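Local structure of alpha-1,6-mannanase (Bacteroides thetaiotaomicron, 4V1S) at residues R140-N145 with F189-V194; T90-I95 with D104-C109; N310-F315 with P358-T363; D58-I63 with E370-R375; S205-L210 with A267-R272. The protein probably hydrolyses alpha-1,6-mannosidic linkages in mannan, as a family 76 glycoside hydrolase of a gut bacterium. One frame throughout, in Å; residues are numbered along the deposited sequence.

Contact 1 (R140-N145 with F189-V194)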
# COMPACT_ATOMS: atom_id res chain seq x y z
N ARG A 140 8.91 -6.39 14.63
CA ARG A 140 8.94 -6.33 13.16
C ARG A 140 7.91 -7.22 12.50
O ARG A 140 7.56 -8.28 13.05
CB ARG A 140 10.34 -6.63 12.63
CG ARG A 140 11.42 -5.74 13.24
CD ARG A 140 12.73 -5.83 12.51
NE ARG A 140 13.36 -7.15 12.70
CZ ARG A 140 14.60 -7.44 12.33
NH1 ARG A 140 15.36 -6.53 11.76
NH2 ARG A 140 15.11 -8.64 12.55
N PHE A 141 7.39 -6.72 11.37
CA PHE A 141 6.28 -7.31 10.62
C PHE A 141 6.67 -7.51 9.18
O PHE A 141 7.22 -6.61 8.55
CB PHE A 141 5.06 -6.38 10.72
CG PHE A 141 4.55 -6.26 12.14
CD1 PHE A 141 5.21 -5.42 13.06
CD2 PHE A 141 3.49 -7.01 12.57
CE1 PHE A 141 4.76 -5.31 14.36
CE2 PHE A 141 3.06 -6.93 13.89
CZ PHE A 141 3.72 -6.09 14.78
N TYR A 142 6.39 -8.70 8.67
CA TYR A 142 6.83 -9.02 7.32
C TYR A 142 6.01 -8.22 6.31
O TYR A 142 6.55 -7.83 5.28
CB TYR A 142 6.78 -10.54 7.07
CG TYR A 142 7.69 -11.31 8.00
CD1 TYR A 142 9.06 -11.28 7.83
CD2 TYR A 142 7.18 -12.03 9.08
CE1 TYR A 142 9.91 -11.98 8.70
CE2 TYR A 142 8.04 -12.71 9.95
CZ TYR A 142 9.40 -12.69 9.74
OH TYR A 142 10.27 -13.37 10.57
N ASP A 143 4.75 -7.93 6.62
CA ASP A 143 3.94 -7.11 5.73
C ASP A 143 4.42 -5.65 5.67
O ASP A 143 4.58 -5.11 4.58
CB ASP A 143 2.43 -7.21 6.01
CG ASP A 143 2.03 -6.73 7.40
OD1 ASP A 143 2.90 -6.70 8.30
OD2 ASP A 143 0.84 -6.42 7.61
N GLU A 144 4.71 -5.05 6.83
CA GLU A 144 5.15 -3.66 6.86
C GLU A 144 6.40 -3.49 5.98
O GLU A 144 6.54 -2.49 5.28
CB GLU A 144 5.47 -3.19 8.28
CG GLU A 144 4.25 -3.02 9.14
CD GLU A 144 4.55 -2.63 10.58
OE1 GLU A 144 5.73 -2.67 11.00
OE2 GLU A 144 3.56 -2.33 11.32
N ASN A 145 7.28 -4.48 6.03
CA ASN A 145 8.49 -4.44 5.21
C ASN A 145 8.19 -4.48 3.71
O ASN A 145 8.88 -3.82 2.93
CB ASN A 145 9.53 -5.49 5.65
CG ASN A 145 10.36 -4.97 6.81
OD1 ASN A 145 11.42 -4.41 6.62
ND2 ASN A 145 9.80 -5.04 8.01
N PHE A 189 2.73 -13.43 9.60
CA PHE A 189 2.42 -12.04 9.81
C PHE A 189 3.58 -11.26 10.39
O PHE A 189 3.89 -10.19 9.91
CB PHE A 189 1.22 -11.93 10.76
CG PHE A 189 0.70 -10.53 10.96
CD1 PHE A 189 0.37 -9.73 9.87
CD2 PHE A 189 0.60 -10.00 12.25
CE1 PHE A 189 -0.07 -8.44 10.06
CE2 PHE A 189 0.13 -8.70 12.44
CZ PHE A 189 -0.20 -7.92 11.35
N GLN A 190 4.18 -11.82 11.45
CA GLN A 190 5.15 -11.08 12.22
C GLN A 190 6.29 -11.94 12.80
O GLN A 190 6.22 -13.18 12.83
CB GLN A 190 4.49 -10.31 13.31
CG GLN A 190 4.01 -11.17 14.45
CD GLN A 190 3.27 -10.35 15.48
OE1 GLN A 190 3.79 -9.37 16.06
NE2 GLN A 190 2.04 -10.72 15.72
N GLU A 191 7.34 -11.25 13.20
CA GLU A 191 8.61 -11.89 13.58
C GLU A 191 8.52 -12.41 15.01
O GLU A 191 9.09 -13.47 15.33
CB GLU A 191 9.75 -10.89 13.45
CG GLU A 191 11.12 -11.45 13.82
CD GLU A 191 12.21 -10.40 13.69
OE1 GLU A 191 11.98 -9.22 14.12
OE2 GLU A 191 13.29 -10.77 13.18
N THR A 192 7.79 -11.67 15.85
CA THR A 192 7.67 -11.97 17.27
C THR A 192 6.19 -12.04 17.66
O THR A 192 5.59 -11.04 18.02
CB THR A 192 8.43 -10.91 18.13
OG1 THR A 192 9.77 -10.76 17.64
CG2 THR A 192 8.46 -11.33 19.58
N PHE A 193 5.61 -13.22 17.57
CA PHE A 193 4.20 -13.38 17.92
C PHE A 193 4.05 -13.28 19.43
O PHE A 193 4.82 -13.90 20.17
CB PHE A 193 3.64 -14.72 17.44
CG PHE A 193 3.31 -14.74 15.97
CD1 PHE A 193 2.13 -14.20 15.48
CD2 PHE A 193 4.20 -15.30 15.06
CE1 PHE A 193 1.83 -14.22 14.13
CE2 PHE A 193 3.90 -15.34 13.71
CZ PHE A 193 2.70 -14.78 13.24
N VAL A 194 3.09 -12.49 19.87
CA VAL A 194 2.79 -12.41 21.30
C VAL A 194 1.31 -12.74 21.50
O VAL A 194 0.98 -13.89 21.80
CB VAL A 194 3.18 -11.05 21.90
CG1 VAL A 194 2.81 -10.99 23.38
CG2 VAL A 194 4.67 -10.83 21.73
O HOH W 1 10.31 -8.55 16.06
O HOH W 2 6.77 -8.94 15.55

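Contact 2 (T90-I95 with D104-C109)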
# COMPACT_ATOMS: atom_id res chain seq x y z
N THR A 90 3.20 9.10 -1.42
CA THR A 90 2.73 10.40 -1.90
C THR A 90 3.87 11.21 -2.47
O THR A 90 3.80 11.72 -3.60
CB THR A 90 2.06 11.20 -0.77
OG1 THR A 90 0.97 10.43 -0.28
CG2 THR A 90 1.57 12.52 -1.27
N TYR A 91 4.96 11.31 -1.72
CA TYR A 91 6.10 12.11 -2.19
C TYR A 91 6.74 11.48 -3.42
O TYR A 91 7.16 12.18 -4.36
CB TYR A 91 7.14 12.30 -1.08
CG TYR A 91 6.61 12.86 0.23
CD1 TYR A 91 5.72 13.92 0.26
CD2 TYR A 91 7.07 12.37 1.44
CE1 TYR A 91 5.24 14.39 1.47
CE2 TYR A 91 6.64 12.88 2.65
CZ TYR A 91 5.76 13.92 2.68
OH TYR A 91 5.31 14.38 3.93
N THR A 92 6.82 10.17 -3.44
CA THR A 92 7.30 9.47 -4.61
C THR A 92 6.48 9.77 -5.86
O THR A 92 7.03 10.13 -6.90
CB THR A 92 7.34 7.98 -4.35
OG1 THR A 92 8.24 7.71 -3.26
CG2 THR A 92 7.76 7.22 -5.62
N GLU A 93 5.15 9.68 -5.74
CA GLU A 93 4.30 10.04 -6.88
C GLU A 93 4.46 11.52 -7.25
O GLU A 93 4.41 11.87 -8.43
CB GLU A 93 2.85 9.71 -6.59
CG GLU A 93 1.90 9.79 -7.77
CD GLU A 93 2.03 8.65 -8.80
OE1 GLU A 93 3.05 7.95 -8.82
OE2 GLU A 93 1.08 8.46 -9.61
N GLY A 94 4.67 12.36 -6.25
CA GLY A 94 4.94 13.78 -6.47
C GLY A 94 6.08 14.05 -7.45
O GLY A 94 6.01 15.00 -8.23
N ILE A 95 7.10 13.19 -7.43
CA ILE A 95 8.25 13.37 -8.31
C ILE A 95 7.80 13.39 -9.80
O ILE A 95 8.41 14.07 -10.62
CB ILE A 95 9.32 12.26 -8.12
CG1 ILE A 95 9.87 12.17 -6.68
CG2 ILE A 95 10.47 12.49 -9.07
CD1 ILE A 95 10.54 13.42 -6.16
N ASP A 104 13.15 16.85 -2.15
CA ASP A 104 13.60 17.05 -0.76
C ASP A 104 12.63 16.41 0.24
O ASP A 104 13.06 15.82 1.22
CB ASP A 104 13.75 18.53 -0.42
CG ASP A 104 14.99 19.16 -1.03
OD1 ASP A 104 15.87 18.46 -1.57
OD2 ASP A 104 15.08 20.41 -0.96
N ALA A 105 11.33 16.52 -0.03
CA ALA A 105 10.31 15.95 0.86
C ALA A 105 10.47 14.44 0.92
O ALA A 105 10.39 13.81 2.01
CB ALA A 105 8.91 16.31 0.38
N LEU A 106 10.73 13.86 -0.25
CA LEU A 106 10.95 12.41 -0.35
C LEU A 106 12.21 11.99 0.43
O LEU A 106 12.19 11.01 1.16
CB LEU A 106 11.03 11.96 -1.81
CG LEU A 106 11.35 10.48 -2.05
CD1 LEU A 106 10.36 9.55 -1.33
CD2 LEU A 106 11.38 10.23 -3.54
N MET A 107 13.30 12.74 0.27
CA MET A 107 14.52 12.43 0.99
C MET A 107 14.33 12.58 2.50
O MET A 107 14.80 11.74 3.27
CB MET A 107 15.68 13.29 0.53
CG MET A 107 16.96 13.01 1.32
SD MET A 107 17.53 11.29 1.19
CE MET A 107 18.11 11.25 -0.49
N ASN A 108 13.65 13.63 2.93
CA ASN A 108 13.37 13.79 4.35
C ASN A 108 12.51 12.64 4.94
O ASN A 108 12.71 12.18 6.06
CB ASN A 108 12.73 15.15 4.62
CG ASN A 108 13.72 16.28 4.49
OD1 ASN A 108 14.93 16.08 4.65
ND2 ASN A 108 13.23 17.47 4.18
N CYS A 109 11.57 12.16 4.13
CA CYS A 109 10.77 10.99 4.54
C CYS A 109 11.64 9.75 4.62
O CYS A 109 11.59 9.01 5.60
CB CYS A 109 9.64 10.86 3.53
SG CYS A 109 8.60 9.46 3.75

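Contact 3 (N310-F315 with P358-T363)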
# COMPACT_ATOMS: atom_id res chain seq x y z
N ASN A 310 -16.56 0.64 0.27
CA ASN A 310 -17.07 0.19 1.56
C ASN A 310 -16.06 -0.66 2.36
O ASN A 310 -16.30 -1.82 2.69
CB ASN A 310 -18.36 -0.60 1.34
CG ASN A 310 -19.18 -0.76 2.59
OD1 ASN A 310 -19.02 -0.03 3.56
ND2 ASN A 310 -20.11 -1.69 2.56
N ASP A 311 -14.94 -0.03 2.70
CA ASP A 311 -13.91 -0.65 3.51
C ASP A 311 -13.09 0.50 4.13
O ASP A 311 -13.22 1.67 3.74
CB ASP A 311 -13.01 -1.54 2.64
CG ASP A 311 -12.79 -2.98 3.20
OD1 ASP A 311 -13.60 -3.47 4.05
OD2 ASP A 311 -11.83 -3.64 2.71
N PRO A 312 -12.18 0.15 5.05
CA PRO A 312 -11.23 1.16 5.52
C PRO A 312 -10.45 1.74 4.35
O PRO A 312 -10.05 0.99 3.43
CB PRO A 312 -10.30 0.37 6.46
CG PRO A 312 -11.15 -0.79 6.92
CD PRO A 312 -11.97 -1.15 5.72
N GLY A 313 -10.23 3.05 4.37
CA GLY A 313 -9.47 3.68 3.29
C GLY A 313 -8.07 3.14 3.10
O GLY A 313 -7.63 2.96 1.98
N TYR A 314 -7.40 2.86 4.21
CA TYR A 314 -6.07 2.31 4.19
C TYR A 314 -6.01 0.89 3.63
O TYR A 314 -4.90 0.37 3.43
CB TYR A 314 -5.38 2.39 5.57
CG TYR A 314 -6.18 1.82 6.70
CD1 TYR A 314 -6.40 0.45 6.82
CD2 TYR A 314 -6.79 2.64 7.61
CE1 TYR A 314 -7.16 -0.07 7.84
CE2 TYR A 314 -7.53 2.12 8.66
CZ TYR A 314 -7.71 0.76 8.76
OH TYR A 314 -8.48 0.22 9.76
N PHE A 315 -7.18 0.30 3.33
CA PHE A 315 -7.31 -0.94 2.55
C PHE A 315 -7.82 -0.66 1.14
O PHE A 315 -7.26 -1.13 0.14
CB PHE A 315 -8.27 -1.94 3.20
CG PHE A 315 -7.77 -2.57 4.47
CD1 PHE A 315 -6.43 -2.52 4.86
CD2 PHE A 315 -8.68 -3.30 5.27
CE1 PHE A 315 -6.04 -3.18 6.02
CE2 PHE A 315 -8.28 -3.94 6.44
CZ PHE A 315 -6.95 -3.84 6.83
N PRO A 358 -12.05 10.32 7.57
CA PRO A 358 -12.46 9.22 8.41
C PRO A 358 -11.70 7.93 8.09
O PRO A 358 -11.06 7.78 7.04
CB PRO A 358 -13.93 9.06 8.05
CG PRO A 358 -13.95 9.37 6.58
CD PRO A 358 -12.99 10.53 6.45
N GLU A 359 -11.82 6.97 8.99
CA GLU A 359 -11.20 5.67 8.79
C GLU A 359 -11.78 4.90 7.59
O GLU A 359 -11.01 4.31 6.80
CB GLU A 359 -11.38 4.83 10.04
CG GLU A 359 -10.83 3.43 9.94
CD GLU A 359 -10.65 2.74 11.28
OE1 GLU A 359 -11.21 3.19 12.31
OE2 GLU A 359 -9.96 1.70 11.32
N HIS A 360 -13.10 4.95 7.45
CA HIS A 360 -13.82 4.12 6.47
C HIS A 360 -14.31 5.00 5.30
O HIS A 360 -14.64 6.17 5.49
CB HIS A 360 -14.97 3.42 7.21
CG HIS A 360 -15.59 2.27 6.47
ND1 HIS A 360 -15.25 0.95 6.69
CD2 HIS A 360 -16.59 2.24 5.56
CE1 HIS A 360 -16.00 0.17 5.94
NE2 HIS A 360 -16.82 0.94 5.24
N TRP A 361 -14.32 4.43 4.09
CA TRP A 361 -14.67 5.19 2.89
C TRP A 361 -16.09 4.96 2.37
O TRP A 361 -16.46 5.46 1.32
CB TRP A 361 -13.67 4.91 1.78
CG TRP A 361 -12.33 5.59 1.92
CD1 TRP A 361 -11.88 6.39 2.94
CD2 TRP A 361 -11.26 5.49 0.99
NE1 TRP A 361 -10.61 6.83 2.68
CE2 TRP A 361 -10.19 6.28 1.49
CE3 TRP A 361 -11.08 4.80 -0.21
CZ2 TRP A 361 -8.97 6.38 0.82
CZ3 TRP A 361 -9.86 4.89 -0.88
CH2 TRP A 361 -8.81 5.70 -0.36
N GLY A 362 -16.91 4.25 3.15
CA GLY A 362 -18.22 3.81 2.67
C GLY A 362 -19.34 4.82 2.74
O GLY A 362 -20.29 4.74 1.97
N THR A 363 -19.26 5.77 3.68
CA THR A 363 -20.40 6.64 3.99
C THR A 363 -19.97 8.10 4.13
O THR A 363 -18.94 8.39 4.74
CB THR A 363 -21.12 6.16 5.26
OG1 THR A 363 -20.25 6.24 6.37
CG2 THR A 363 -21.54 4.73 5.15
O HOH W 3 -8.36 4.99 6.09

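Contact 4 (D58-I63 with E370-R375)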
# COMPACT_ATOMS: atom_id res chain seq x y z
N ASP A 58 0.34 17.86 8.47
CA ASP A 58 1.51 18.45 9.14
C ASP A 58 1.10 19.24 10.36
O ASP A 58 1.70 19.09 11.41
CB ASP A 58 2.34 19.30 8.19
CG ASP A 58 3.23 18.48 7.27
OD1 ASP A 58 3.27 17.22 7.40
OD2 ASP A 58 3.89 19.11 6.40
N LYS A 59 0.05 20.06 10.23
CA LYS A 59 -0.43 20.86 11.34
C LYS A 59 -0.81 19.95 12.51
O LYS A 59 -0.42 20.17 13.66
CB LYS A 59 -1.60 21.72 10.85
CG LYS A 59 -1.88 22.90 11.75
CD LYS A 59 -2.93 23.82 11.13
CE LYS A 59 -4.14 23.01 10.67
NZ LYS A 59 -5.45 23.73 10.76
N ASP A 60 -1.57 18.90 12.22
CA ASP A 60 -2.15 18.06 13.28
C ASP A 60 -1.15 17.07 13.87
O ASP A 60 -1.18 16.83 15.08
CB ASP A 60 -3.33 17.23 12.74
CG ASP A 60 -4.57 18.05 12.47
OD1 ASP A 60 -4.73 19.17 13.04
OD2 ASP A 60 -5.42 17.53 11.70
N LEU A 61 -0.30 16.50 13.01
CA LEU A 61 0.46 15.33 13.39
C LEU A 61 1.97 15.38 13.23
O LEU A 61 2.65 14.53 13.82
CB LEU A 61 -0.09 14.09 12.69
CG LEU A 61 -1.52 13.67 13.05
CD1 LEU A 61 -2.01 12.57 12.14
CD2 LEU A 61 -1.62 13.25 14.51
N LYS A 62 2.53 16.36 12.52
CA LYS A 62 3.99 16.42 12.45
C LYS A 62 4.51 16.83 13.84
O LYS A 62 3.94 17.69 14.50
CB LYS A 62 4.47 17.41 11.38
CG LYS A 62 5.96 17.31 11.10
CD LYS A 62 6.41 18.30 10.03
CE LYS A 62 7.58 17.75 9.18
NZ LYS A 62 7.67 18.24 7.75
N ILE A 63 5.55 16.15 14.30
CA ILE A 63 6.12 16.42 15.59
C ILE A 63 7.04 17.61 15.40
O ILE A 63 7.98 17.58 14.59
CB ILE A 63 6.88 15.20 16.14
CG1 ILE A 63 5.93 14.00 16.26
CG2 ILE A 63 7.54 15.53 17.48
CD1 ILE A 63 6.60 12.72 16.71
N GLU A 370 -13.39 13.80 15.78
CA GLU A 370 -12.65 14.15 17.01
C GLU A 370 -11.40 13.30 17.16
O GLU A 370 -10.41 13.74 17.75
CB GLU A 370 -13.54 13.98 18.25
N LYS A 371 -11.45 12.07 16.63
CA LYS A 371 -10.33 11.14 16.68
C LYS A 371 -9.85 10.88 15.26
O LYS A 371 -10.64 10.83 14.31
CB LYS A 371 -10.73 9.83 17.37
N TYR A 372 -8.55 10.67 15.13
CA TYR A 372 -7.94 10.33 13.85
C TYR A 372 -6.55 9.76 14.08
O TYR A 372 -5.88 10.12 15.05
CB TYR A 372 -7.87 11.56 12.93
CG TYR A 372 -7.29 12.79 13.58
CD1 TYR A 372 -5.91 13.00 13.65
CD2 TYR A 372 -8.12 13.76 14.16
CE1 TYR A 372 -5.38 14.13 14.26
CE2 TYR A 372 -7.59 14.88 14.78
CZ TYR A 372 -6.22 15.06 14.82
OH TYR A 372 -5.69 16.20 15.44
N ASP A 373 -6.12 8.86 13.19
CA ASP A 373 -4.71 8.46 13.16
C ASP A 373 -4.07 8.82 11.82
O ASP A 373 -4.77 9.18 10.85
CB ASP A 373 -4.43 7.01 13.70
CG ASP A 373 -4.87 5.91 12.79
OD1 ASP A 373 -4.47 5.93 11.59
OD2 ASP A 373 -5.52 4.95 13.34
N LEU A 374 -2.76 8.77 11.81
CA LEU A 374 -1.97 9.21 10.68
C LEU A 374 -2.39 8.56 9.36
O LEU A 374 -2.34 9.20 8.34
CB LEU A 374 -0.49 8.91 10.95
CG LEU A 374 0.53 9.40 9.90
CD1 LEU A 374 0.45 10.92 9.75
CD2 LEU A 374 1.92 8.93 10.30
N ARG A 375 -2.78 7.29 9.38
CA ARG A 375 -3.08 6.67 8.10
C ARG A 375 -4.32 7.21 7.43
O ARG A 375 -4.43 7.10 6.19
CB ARG A 375 -2.99 5.15 8.04
CG ARG A 375 -3.79 4.48 9.01
CD ARG A 375 -3.34 3.07 9.42
NE ARG A 375 -4.31 3.04 10.49
CZ ARG A 375 -5.00 2.03 10.96
NH1 ARG A 375 -4.82 0.80 10.53
NH2 ARG A 375 -5.89 2.32 11.92
O HOH W 4 -3.11 17.75 16.79

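Contact 5 (S205-L210 with A267-R272)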
# COMPACT_ATOMS: atom_id res chain seq x y z
N SER A 205 1.93 -12.40 1.69
CA SER A 205 2.13 -12.89 0.33
C SER A 205 2.10 -11.76 -0.68
O SER A 205 2.99 -11.63 -1.52
CB SER A 205 1.04 -13.89 -0.07
OG SER A 205 1.18 -15.13 0.60
N ALA A 206 1.05 -10.96 -0.61
CA ALA A 206 0.73 -10.01 -1.66
C ALA A 206 1.73 -8.86 -1.78
O ALA A 206 2.19 -8.54 -2.89
CB ALA A 206 -0.70 -9.50 -1.47
N VAL A 207 2.09 -8.24 -0.67
CA VAL A 207 3.07 -7.16 -0.76
C VAL A 207 4.47 -7.72 -1.09
O VAL A 207 5.29 -7.04 -1.72
CB VAL A 207 3.15 -6.28 0.50
CG1 VAL A 207 1.83 -5.57 0.72
CG2 VAL A 207 3.60 -7.02 1.75
N THR A 208 4.76 -8.94 -0.65
CA THR A 208 6.04 -9.54 -0.99
C THR A 208 6.09 -9.87 -2.50
O THR A 208 7.10 -9.61 -3.16
CB THR A 208 6.33 -10.75 -0.09
OG1 THR A 208 6.36 -10.36 1.26
CG2 THR A 208 7.64 -11.40 -0.41
N MET A 209 5.00 -10.42 -3.05
CA MET A 209 4.92 -10.65 -4.46
C MET A 209 5.10 -9.38 -5.28
O MET A 209 5.87 -9.36 -6.24
CB MET A 209 3.59 -11.30 -4.85
CG MET A 209 3.49 -12.77 -4.42
SD MET A 209 1.80 -13.43 -4.41
CE MET A 209 1.22 -12.88 -6.01
N LEU A 210 4.41 -8.31 -4.90
CA LEU A 210 4.50 -7.08 -5.66
C LEU A 210 5.93 -6.52 -5.58
O LEU A 210 6.48 -6.08 -6.58
CB LEU A 210 3.46 -6.07 -5.20
CG LEU A 210 3.45 -4.79 -6.04
CD1 LEU A 210 3.18 -5.07 -7.51
CD2 LEU A 210 2.40 -3.82 -5.52
N ALA A 267 -7.30 -8.53 -1.90
CA ALA A 267 -7.58 -8.60 -3.36
C ALA A 267 -6.69 -7.64 -4.16
O ALA A 267 -6.05 -8.04 -5.13
CB ALA A 267 -9.05 -8.34 -3.64
N GLY A 268 -6.63 -6.38 -3.72
CA GLY A 268 -5.96 -5.35 -4.51
C GLY A 268 -4.47 -5.60 -4.69
O GLY A 268 -3.95 -5.50 -5.78
N PHE A 269 -3.76 -5.91 -3.62
CA PHE A 269 -2.34 -6.16 -3.77
C PHE A 269 -2.06 -7.44 -4.58
O PHE A 269 -1.06 -7.49 -5.27
CB PHE A 269 -1.61 -6.23 -2.43
CG PHE A 269 -1.26 -4.87 -1.85
CD1 PHE A 269 -0.21 -4.12 -2.39
CD2 PHE A 269 -1.88 -4.40 -0.70
CE1 PHE A 269 0.15 -2.92 -1.84
CE2 PHE A 269 -1.50 -3.19 -0.14
CZ PHE A 269 -0.49 -2.47 -0.71
N MET A 270 -2.96 -8.43 -4.54
CA MET A 270 -2.84 -9.59 -5.43
C MET A 270 -3.06 -9.21 -6.89
O MET A 270 -2.28 -9.61 -7.74
CB MET A 270 -3.73 -10.76 -5.02
CG MET A 270 -3.37 -11.42 -3.67
SD MET A 270 -1.73 -12.16 -3.58
CE MET A 270 -2.04 -13.61 -4.58
N ILE A 271 -4.05 -8.38 -7.16
CA ILE A 271 -4.31 -7.89 -8.50
C ILE A 271 -3.05 -7.18 -9.04
O ILE A 271 -2.60 -7.45 -10.16
CB ILE A 271 -5.55 -6.97 -8.54
CG1 ILE A 271 -6.82 -7.77 -8.28
CG2 ILE A 271 -5.65 -6.25 -9.88
CD1 ILE A 271 -7.96 -6.87 -7.78
N ARG A 272 -2.50 -6.24 -8.27
CA ARG A 272 -1.34 -5.50 -8.75
C ARG A 272 -0.18 -6.47 -9.06
O ARG A 272 0.54 -6.32 -10.06
CB ARG A 272 -0.91 -4.45 -7.74
CG ARG A 272 -1.97 -3.41 -7.45
CD ARG A 272 -1.37 -2.19 -6.76
NE ARG A 272 -0.61 -1.46 -7.76
CZ ARG A 272 0.36 -0.59 -7.54
NH1 ARG A 272 0.75 -0.28 -6.31
NH2 ARG A 272 0.95 -0.02 -8.59

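Contact 1 (R140-N145 with F189-V194)
Arg140 and Glu191 form a side-on salt bridge. Arg140 NE meets Glu191 OE1 at 2.9 Å, and Arg140 NH2 meets the syn lone pair of Glu191 OE2, also at 2.9 Å. A bend at chi3 (-69°) turns both nitrogens to the carboxylate, carried out to them by the extended glutamate. A water joins the same carboxylate to Arg140 N and Thr192 OG1.

The backbones run antiparallel past a single bridge between Phe141 and Gln190. Glu191 N donates to Arg140 O (3.0 Å) and Tyr142 N to Phe189 O (3.2 Å).

Aromatic packing adds to this: the edge of Phe141 points at the face of Phe189 in an offset edge-to-face pair, planes at 71°. Tyr142 lies along the Gln190-Glu191 backbone. Asp143 OD2 comes within 3.3 Å of Phe189 CE1 and binds a glycerol, probably from the crystallisation liquor.

The contact ties the loop before strand 199-201 to the start of helix 142-159, with Phe174 of helix 162-177 stacked on Tyr142 and Tyr121 of strand 117-121 touching Arg140 and Glu191.

Contact 2 (T90-I95 with D104-C109)
Tyr91 and Leu106 sit at the heart of an alpha-helical hairpin, in which helices 81-97 and 99-114 double back on each other after a very short turn. The axes of the two short segments approach to 8.7 Å at 152°, close to antiparallel, and no hydrogen bond crosses between them.

The Tyr91 ring lies against the second helix and is touched from two directions. Ala105 CB sits over one face in a CH-pi contact, 4.1 Å from the ring centroid, while Cys109 comes to the edge, its CB 3.6 Å from Tyr91 CD2. The sulfur is also at this edge, Cys109 SG being 5.2 Å from the Tyr91 centroid, a sulfur-aromatic contact made from the side. Nearer the backbone, Tyr91 CB packs on Leu106 CB at 4.0 Å.

Leu106 extends with CG anti to the backbone N (chi1 176°), which carries its fork towards the next turn of the first helix. Branch CD1 makes a van der Waals contact with Thr92 OG1 at 3.4 Å; the polar need of that hydroxyl is met by Leu88 O in its own helix. Branch CD2 meets Ile95 CG1 at 4.0 Å. Thr159 and Tyr164 of the following helices also pack on Leu106.

Such antiparallel helix pairs, joined by short turns, are the building elements of the (alpha/alpha)6 barrel of family 76 enzymes.

Contact 3 (N310-F315 with P358-T363)
Residues 311-313 and 359-361 run antiparallel through a single bridge between Pro312 and His360, where Gly313 N donates to Glu359 O (2.8 Å) and Trp361 N to Asp311 O (3.0 Å).

The indole of Trp361 lies flat against Gly313, whose CA stands over the five-membered ring, 3.3 Å from its centroid. A CB on this glycine would run into Trp361 NE1. Val379 and Met383 of helix 374-394, Leu350 of helix 334-350 and Ile320, on helix 313-330 itself, also pack on the indole. An alanine in place of the Trp361 indole would probably open a gap between Gly313 and helices 374-394 and 334-350, and rob the start of helix 313-330 of its flat support.

In the conformer described, one of two, His360 NE2 gives a nearly straight bond (170°) to Asn310 OD1 at 2.9 Å, with the oxygen in the plane of the imidazole. One face of that ring rests over the Asp311 carbonyl carbon.

The Tyr314 hydroxyl donates a hydrogen bond to the anti lone pair of Glu359 OE2, Tyr314 OH to OE2 being 2.6 Å. Arg375 adds a cation-pi contact to this ring. A water spans Glu359 O and Tyr314 N.

A glycerol about 6 Å from the Tyr314 side chain is probably from the crystallisation liquor, though it may mark a pocket. Here the 358-363 loop meets the N-terminus of helix 313-330, consistent with one end of the (alpha/alpha)6 barrel.

Contact 4 (D58-I63 with E370-R375)
Tyr372, with CG between its backbone N and carbonyl carbon (chi1 49°), and Leu61, with CG anti to the carbonyl carbon (chi1 -64°), turn towards each other where the end of helix 46-61 meets the start of helix 374-394, a junction between early and late helices of the (alpha/alpha)6 barrel. Leu61 divides its methyls: CD2 meets the ring edge at Tyr372 CE1 (3.9 Å), and CD1 packs on Leu374 CD1 (3.8 Å).

Asp60 CB and its carboxylate lie beside the phenol, but the charge is paired with Arg356, which itself touches Tyr372. A water donates to Asp60 O (2.7 Å) and makes a weak bond to Tyr372 OH. An alanine in place of Tyr372 would probably leave Leu61 CD2 without its ring edge and that water with one partner fewer.

Beyond the ring, Asp373 N-caps helix 374-394. Its OD1 accepts from both Arg375 N, on the anti lone pair, and Arg375 NE, while Arg375 NH2 binds Asp373 OD2 at 3.0 Å.

Contact 5 (S205-L210 with A267-R272)
The Phe269 ring has Val207 CG1 squarely over the centre of one face, 3.9 Å from its centroid and 4° off the normal, in a CH-pi contact between two helices of the (alpha/alpha)6 barrel, 264-281 and 202-219. Leu210 CD2 stands at the edge of this ring, 4.1 Å from Phe269 CD1. Trp147 meets the same ring edge-to-face. Leu210 CD2 also lies over one face of the Arg272 guanidinium, 4.0 Å from Arg272 NH1; that arginine is held by a salt bridge to Asp325.

The two helices run roughly parallel (24° between the segment axes), and their segment axes approach to 8.3 Å. Small Ala206 probably allows the close approach: its CB lies 3.5 Å from Phe269 CB.

Next to it the ends of Met209 and Met270 meet. Met270 bends at both chi2 and chi3, turning its thioether back towards the other helix. Met270 SD touches Ala206 CB at 3.5 Å, and its terminal methyl, Met270 CE, meets Met209 CE at 3.6 Å.

In the fold
Contacts 2 and 5 are the buried ones, both helix against helix and without a hydrogen bond across: contact 2 joins near-antiparallel neighbours in the chain, contact 5 near-parallel helices far apart in sequence and lying closest to the centre of the molecule. Contacts 1 and 3 set loops against helix N-termini, each through one antiparallel bridge, and are rich in polar bonds. Contact 4, the outermost, spans the longest stretch of chain with sparse apolar packing and a water. The five hold different helices, but the Trp361 loop of contact 3 also packs on helix 374-394, whose start is in contact 4; these two touch through Tyr314 and Arg375. Contacts 1 and 5 meet at Asp143 and Val207.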